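PDB 3L8R: putative PTS system, cellobiose-specific IIA component from Streptococcus mutans, which probably transfers phosphoryl groups as the IIA component of a sugar phosphotransferase system, in the uptake of cellobiose-type sugars. Local coordinates for residues A[38-43]-A[60-65]. Sequence-based numbering, arbitrary orientation.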
# COMPACT_ATOMS: atom_id res chain seq x y z
N ARG A 38 2.17 -12.83 0.27
CA ARG A 38 2.09 -12.22 -1.05
C ARG A 38 2.29 -13.21 -2.16
O ARG A 38 1.62 -13.12 -3.19
CB ARG A 38 3.03 -11.05 -1.24
CG ARG A 38 2.49 -10.08 -2.28
CD ARG A 38 3.59 -9.04 -2.64
NE ARG A 38 3.06 -7.85 -3.27
CZ ARG A 38 2.69 -6.74 -2.63
NH1 ARG A 38 2.83 -6.59 -1.32
NH2 ARG A 38 2.24 -5.74 -3.34
N SER A 39 3.22 -14.15 -2.01
CA SER A 39 3.40 -15.08 -3.11
C SER A 39 2.19 -15.98 -3.21
O SER A 39 1.84 -16.42 -4.30
CB SER A 39 4.68 -15.91 -2.95
OG SER A 39 4.52 -16.90 -1.95
N ILE A 40 1.51 -16.22 -2.10
CA ILE A 40 0.37 -17.09 -2.18
C ILE A 40 -0.76 -16.36 -2.86
O ILE A 40 -1.55 -16.97 -3.64
CB ILE A 40 -0.07 -17.68 -0.83
CG1 ILE A 40 1.02 -18.57 -0.23
CG2 ILE A 40 -1.28 -18.56 -1.04
CD1 ILE A 40 0.98 -18.58 1.27
N VAL A 41 -0.86 -15.06 -2.59
CA VAL A 41 -1.91 -14.32 -3.24
C VAL A 41 -1.71 -14.38 -4.75
O VAL A 41 -2.69 -14.54 -5.50
CB VAL A 41 -2.00 -12.86 -2.78
CG1 VAL A 41 -2.97 -12.11 -3.69
CG2 VAL A 41 -2.44 -12.80 -1.34
N HIS A 42 -0.45 -14.26 -5.18
CA HIS A 42 -0.12 -14.37 -6.60
C HIS A 42 -0.45 -15.74 -7.17
O HIS A 42 -1.00 -15.85 -8.24
CB HIS A 42 1.32 -14.00 -6.89
CG HIS A 42 1.54 -12.54 -7.02
ND1 HIS A 42 1.10 -11.83 -8.11
CD2 HIS A 42 2.11 -11.64 -6.18
CE1 HIS A 42 1.41 -10.55 -7.95
NE2 HIS A 42 2.02 -10.41 -6.78
N GLU A 43 -0.20 -16.79 -6.41
CA GLU A 43 -0.76 -18.12 -6.73
C GLU A 43 -2.26 -18.00 -7.00
O GLU A 43 -2.72 -18.36 -8.09
CB GLU A 43 -0.45 -19.15 -5.65
CG GLU A 43 1.03 -19.39 -5.42
CD GLU A 43 1.28 -20.70 -4.68
OE1 GLU A 43 1.48 -20.71 -3.46
OE2 GLU A 43 1.29 -21.74 -5.36
N LEU A 60 -6.37 -17.83 -1.50
CA LEU A 60 -6.73 -16.62 -0.73
C LEU A 60 -6.92 -16.85 0.76
O LEU A 60 -6.65 -15.98 1.55
CB LEU A 60 -7.91 -15.85 -1.33
CG LEU A 60 -7.56 -15.22 -2.67
CD1 LEU A 60 -8.77 -14.73 -3.46
CD2 LEU A 60 -6.51 -14.09 -2.49
N GLN A 61 -7.34 -18.04 1.16
CA GLN A 61 -7.45 -18.34 2.59
C GLN A 61 -6.09 -18.71 3.24
O GLN A 61 -5.82 -18.39 4.42
CB GLN A 61 -8.51 -19.43 2.86
CG GLN A 61 -8.95 -19.46 4.31
CD GLN A 61 -9.66 -20.76 4.75
OE1 GLN A 61 -10.02 -20.90 5.93
NE2 GLN A 61 -9.86 -21.70 3.82
N GLU A 62 -5.23 -19.40 2.49
CA GLU A 62 -3.91 -19.68 3.02
C GLU A 62 -3.14 -18.40 3.20
O GLU A 62 -2.44 -18.24 4.19
CB GLU A 62 -3.08 -20.45 2.03
CG GLU A 62 -3.20 -21.87 2.07
CD GLU A 62 -2.57 -22.44 0.84
OE1 GLU A 62 -1.35 -22.14 0.60
OE2 GLU A 62 -3.31 -23.16 0.13
N ALA A 63 -3.22 -17.53 2.19
CA ALA A 63 -2.56 -16.23 2.23
C ALA A 63 -2.98 -15.55 3.51
O ALA A 63 -2.15 -15.08 4.27
CB ALA A 63 -2.93 -15.37 1.00
N ASN A 64 -4.27 -15.55 3.75
CA ASN A 64 -4.78 -15.07 5.02
C ASN A 64 -4.18 -15.76 6.26
O ASN A 64 -3.75 -15.06 7.20
CB ASN A 64 -6.31 -15.11 5.05
CG ASN A 64 -6.89 -13.98 5.89
OD1 ASN A 64 -7.77 -14.22 6.70
ND2 ASN A 64 -6.40 -12.75 5.71
N ASP A 65 -4.10 -17.10 6.27
CA ASP A 65 -3.46 -17.78 7.38
C ASP A 65 -2.09 -17.21 7.66
O ASP A 65 -1.73 -17.01 8.82
CB ASP A 65 -3.30 -19.28 7.13
CG ASP A 65 -4.62 -20.02 7.12
OD1 ASP A 65 -5.59 -19.52 7.77
OD2 ASP A 65 -4.66 -21.08 6.43
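I40 and V41 of helix 20-49 pack against A63 of helix 53-82. The two helices form an antiparallel hairpin, two of the three long helices that make up each subunit of this lactose/cellobiose-type IIA trimer. Over the short segments 38-43 and 60-65 the axes come within 8.2 Å and run at 175° to each other. The small side chain of A63 is consistent with the close backbone approach, I40 CA to A63 CA 5.4 Å.

I40 buries the most surface here. Its CB lies 4.1 Å from A63 CB. The branch that reaches across is CG2, set anti to the backbone N of I40; it comes 3.9 Å from A63 N. The same methyl, I40 CG2, also meets E62, 4.0 Å from its CB and close to OE1. The two side chains cross at about a right angle. E62 borders the apolar contact, and its carboxylate has a long, weak ion pair with K59. E43 OE1 has a similarly weak pairing with K59, which probably eases the like charges of the two glutamates.

V41 divides its two methyls between two partners. CG1, anti to the backbone N (chi1 170°), is directed to L60 and stands 4.2 Å from L60 CD2. V41 also touches L106 of helix 91-118, so this side of the contact joins the core of the three-helix bundle. R38 points away from segment 60-65 and forms a salt bridge with E108 of a second subunit; H42 is hydrogen-bonded to the same E108. Between the two segments the contact is carried by apolar packing, and its closest approach is V41 CG2 to A63 CB at 3.5 Å.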